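PDB 2WNW: activated BY transcription factor SSRB from Salmonella enterica, which belongs to glycosyl hydrolase family 30 and joins a TIM-barrel domain to a beta sandwich, its synthesis being switched on by a transcription factor. Local coordinates for residues F23-I34 / R418-I428. Sequence-based numbering, arbitrary orientation.
Sequences FSHRQRDCSELI and RCRVLDGDKEI
Arg420 reaches from the hairpin 418-428 into the loop between His25 and Leu33, a worked example of how a buried arginine can gather the backbone carbonyls of a loop that links two strands. Its CB rests against Leu33 CD2, and its CD passes beside the amide of Gln27. The bend at chi3 (-71°) then turns the guanidinium edge toward the carbonyls of Asp29 and Ser31, while Leu33 CD2 sits over the centre of one face, 3.6 Å from Arg420 CZ. NE makes a weak bond to Ser31 O, while NH1 joins Glu427 OE1 of its own hairpin in a salt bridge. Arg420 NH2 donates to Asp29 O at 2.6 Å, almost straight (172°). It also donates to Ser31 O in the carbonyl plane. A salt bridge of 2.8 Å links Arg420 NH2 to Asp29 OD2. Asp29 OD2 is itself steadied by Ser31 N in an Asx turn and by Ser31 OG. Arg26 NH2 meets Asp29 O from the opposite face to Arg420 NH2, and Leu422 CD2 packs on the Arg26 guanidinium. Glu427 OE1 also accepts from Gln27 N at 2.8 Å.

Beyond this polar centre the sheet runs on. Ser24 and Glu427 pair antiparallel through two backbone bonds, with Ile428 CG2 over the Phe23 ring nearby; Leu33 and Ile34 pair parallel with Arg420 and Val421, Ile34 N donating to Arg420 O at 3.0 Å. The hairpin thus lies between strands 17-25 and 33-37. Arg420, its charge probably balanced by Asp29 and Glu427, ties residues 29 and 31 to the hairpin.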
# COMPACT_ATOMS: atom_id res chain seq x y z
N PHE A 23 5.47 26.34 -8.53
CA PHE A 23 4.31 26.01 -7.71
C PHE A 23 3.51 27.29 -7.55
O PHE A 23 4.00 28.38 -7.85
CB PHE A 23 4.75 25.54 -6.32
CG PHE A 23 5.31 24.14 -6.28
CD1 PHE A 23 4.53 23.09 -5.79
CD2 PHE A 23 6.61 23.88 -6.69
CE1 PHE A 23 5.06 21.80 -5.69
CE2 PHE A 23 7.14 22.59 -6.60
CZ PHE A 23 6.36 21.55 -6.10
N SER A 24 2.27 27.16 -7.08
CA SER A 24 1.39 28.29 -6.85
C SER A 24 0.80 28.09 -5.46
O SER A 24 0.89 26.99 -4.90
CB SER A 24 0.26 28.32 -7.88
OG SER A 24 0.77 28.47 -9.19
N HIS A 25 0.22 29.14 -4.89
CA HIS A 25 -0.40 29.01 -3.58
C HIS A 25 -1.52 28.01 -3.79
O HIS A 25 -2.23 28.08 -4.79
CB HIS A 25 -0.98 30.35 -3.11
CG HIS A 25 -1.56 30.30 -1.73
ND1 HIS A 25 -0.79 30.15 -0.60
CD2 HIS A 25 -2.85 30.35 -1.30
CE1 HIS A 25 -1.57 30.10 0.46
NE2 HIS A 25 -2.82 30.22 0.07
N ARG A 26 -1.68 27.07 -2.87
CA ARG A 26 -2.72 26.05 -3.02
C ARG A 26 -4.14 26.59 -3.05
O ARG A 26 -4.44 27.63 -2.46
CB ARG A 26 -2.62 24.99 -1.92
CG ARG A 26 -3.13 25.45 -0.56
CD ARG A 26 -3.57 24.25 0.28
NE ARG A 26 -4.70 23.55 -0.34
CZ ARG A 26 -5.17 22.37 0.05
NH1 ARG A 26 -4.62 21.74 1.08
NH2 ARG A 26 -6.20 21.82 -0.59
N GLN A 27 -5.02 25.87 -3.74
CA GLN A 27 -6.42 26.23 -3.83
C GLN A 27 -7.09 25.53 -2.65
O GLN A 27 -6.58 24.52 -2.16
CB GLN A 27 -7.03 25.71 -5.13
CG GLN A 27 -6.25 26.09 -6.37
CD GLN A 27 -6.79 25.41 -7.62
OE1 GLN A 27 -7.93 25.66 -8.02
NE2 GLN A 27 -5.99 24.54 -8.22
N ARG A 28 -8.22 26.06 -2.20
CA ARG A 28 -8.94 25.47 -1.08
C ARG A 28 -9.41 24.04 -1.35
O ARG A 28 -9.36 23.19 -0.47
CB ARG A 28 -10.13 26.34 -0.68
CG ARG A 28 -9.78 27.48 0.28
CD ARG A 28 -11.03 28.23 0.73
NE ARG A 28 -11.33 29.38 -0.12
CZ ARG A 28 -10.72 30.56 -0.02
NH1 ARG A 28 -9.78 30.75 0.89
NH2 ARG A 28 -11.06 31.55 -0.84
N ASP A 29 -9.88 23.79 -2.57
CA ASP A 29 -10.36 22.46 -2.94
C ASP A 29 -9.31 21.40 -2.64
O ASP A 29 -8.12 21.63 -2.83
CB ASP A 29 -10.70 22.40 -4.43
CG ASP A 29 -11.01 20.99 -4.91
OD1 ASP A 29 -12.09 20.48 -4.57
OD2 ASP A 29 -10.17 20.40 -5.60
N CYS A 30 -9.76 20.23 -2.18
CA CYS A 30 -8.84 19.14 -1.84
C CYS A 30 -8.98 17.90 -2.72
O CYS A 30 -8.57 16.81 -2.33
CB CYS A 30 -9.04 18.72 -0.38
SG CYS A 30 -8.55 19.98 0.83
N SER A 31 -9.53 18.06 -3.92
CA SER A 31 -9.70 16.92 -4.82
C SER A 31 -8.49 16.72 -5.74
O SER A 31 -7.71 17.65 -5.96
CB SER A 31 -10.96 17.10 -5.66
OG SER A 31 -10.79 18.15 -6.59
N GLU A 32 -8.36 15.51 -6.26
CA GLU A 32 -7.29 15.13 -7.18
C GLU A 32 -5.89 15.43 -6.68
O GLU A 32 -5.00 15.81 -7.45
CB GLU A 32 -7.50 15.81 -8.54
CG GLU A 32 -8.71 15.30 -9.29
CD GLU A 32 -8.88 15.94 -10.66
OE1 GLU A 32 -9.75 15.48 -11.42
OE2 GLU A 32 -8.15 16.90 -10.98
N LEU A 33 -5.67 15.22 -5.39
CA LEU A 33 -4.38 15.50 -4.78
C LEU A 33 -3.41 14.35 -4.65
O LEU A 33 -3.79 13.20 -4.47
CB LEU A 33 -4.57 16.05 -3.37
CG LEU A 33 -5.33 17.35 -3.12
CD1 LEU A 33 -5.38 17.60 -1.62
CD2 LEU A 33 -4.64 18.50 -3.83
N ILE A 34 -2.13 14.69 -4.76
CA ILE A 34 -1.05 13.76 -4.48
C ILE A 34 -0.36 14.60 -3.43
O ILE A 34 0.33 15.58 -3.75
CB ILE A 34 -0.11 13.50 -5.67
CG1 ILE A 34 -0.79 12.54 -6.66
CG2 ILE A 34 1.19 12.87 -5.16
CD1 ILE A 34 0.09 12.09 -7.82
N ARG A 418 -5.24 13.79 -14.33
CA ARG A 418 -4.75 15.00 -13.69
C ARG A 418 -4.53 14.80 -12.20
O ARG A 418 -5.16 13.96 -11.57
CB ARG A 418 -5.74 16.14 -13.86
CG ARG A 418 -5.92 16.64 -15.27
CD ARG A 418 -7.00 17.69 -15.28
NE ARG A 418 -8.27 17.13 -14.81
CZ ARG A 418 -9.09 17.73 -13.95
NH1 ARG A 418 -8.78 18.92 -13.45
NH2 ARG A 418 -10.22 17.13 -13.60
N CYS A 419 -3.63 15.59 -11.65
CA CYS A 419 -3.35 15.54 -10.23
C CYS A 419 -2.72 16.85 -9.82
O CYS A 419 -2.19 17.59 -10.65
CB CYS A 419 -2.41 14.38 -9.89
SG CYS A 419 -0.73 14.53 -10.52
N ARG A 420 -2.80 17.16 -8.53
CA ARG A 420 -2.20 18.36 -8.02
C ARG A 420 -1.22 17.94 -6.94
O ARG A 420 -1.62 17.41 -5.90
CB ARG A 420 -3.25 19.29 -7.41
CG ARG A 420 -4.12 20.02 -8.43
CD ARG A 420 -4.94 21.10 -7.72
NE ARG A 420 -5.99 20.52 -6.89
CZ ARG A 420 -6.41 21.03 -5.74
NH1 ARG A 420 -5.87 22.15 -5.26
NH2 ARG A 420 -7.39 20.44 -5.08
N VAL A 421 0.07 18.14 -7.19
CA VAL A 421 1.07 17.80 -6.20
C VAL A 421 0.96 18.90 -5.15
O VAL A 421 1.18 20.08 -5.44
CB VAL A 421 2.49 17.80 -6.79
CG1 VAL A 421 3.51 17.50 -5.70
CG2 VAL A 421 2.58 16.76 -7.90
N LEU A 422 0.60 18.50 -3.93
CA LEU A 422 0.40 19.45 -2.84
C LEU A 422 1.47 19.30 -1.77
O LEU A 422 1.57 18.26 -1.12
CB LEU A 422 -1.01 19.24 -2.26
CG LEU A 422 -1.65 20.20 -1.25
CD1 LEU A 422 -1.10 19.95 0.13
CD2 LEU A 422 -1.42 21.64 -1.69
N ASP A 423 2.26 20.36 -1.59
CA ASP A 423 3.33 20.39 -0.60
C ASP A 423 3.06 21.56 0.34
O ASP A 423 3.46 22.70 0.06
CB ASP A 423 4.68 20.58 -1.29
CG ASP A 423 5.83 20.69 -0.31
OD1 ASP A 423 6.96 20.98 -0.75
OD2 ASP A 423 5.62 20.49 0.91
N GLY A 424 2.39 21.29 1.45
CA GLY A 424 2.08 22.35 2.40
C GLY A 424 1.06 23.30 1.81
O GLY A 424 -0.03 22.88 1.43
N ASP A 425 1.41 24.58 1.72
CA ASP A 425 0.49 25.57 1.17
C ASP A 425 0.79 25.88 -0.29
O ASP A 425 0.29 26.87 -0.84
CB ASP A 425 0.55 26.86 2.01
CG ASP A 425 1.83 27.64 1.79
OD1 ASP A 425 2.87 27.02 1.48
OD2 ASP A 425 1.80 28.88 1.94
N LYS A 426 1.59 25.02 -0.92
CA LYS A 426 1.96 25.19 -2.32
C LYS A 426 1.52 23.99 -3.15
O LYS A 426 1.50 22.86 -2.65
CB LYS A 426 3.47 25.36 -2.45
CG LYS A 426 4.05 26.56 -1.70
CD LYS A 426 3.58 27.87 -2.30
CE LYS A 426 4.42 29.04 -1.82
NZ LYS A 426 4.43 29.16 -0.33
N GLU A 427 1.17 24.22 -4.41
CA GLU A 427 0.74 23.14 -5.29
C GLU A 427 1.14 23.39 -6.74
O GLU A 427 1.44 24.52 -7.13
CB GLU A 427 -0.77 22.96 -5.24
CG GLU A 427 -1.54 24.00 -6.06
CD GLU A 427 -3.03 23.76 -6.09
OE1 GLU A 427 -3.68 23.83 -5.02
OE2 GLU A 427 -3.57 23.51 -7.19
N ILE A 428 1.14 22.33 -7.53
CA ILE A 428 1.43 22.41 -8.95
C ILE A 428 0.57 21.36 -9.63
O ILE A 428 0.62 20.18 -9.27
CB ILE A 428 2.93 22.18 -9.27
CG1 ILE A 428 3.15 22.31 -10.78
CG2 ILE A 428 3.38 20.82 -8.76
CD1 ILE A 428 4.61 22.30 -11.20
O HOH W 1 -1.82 21.38 2.76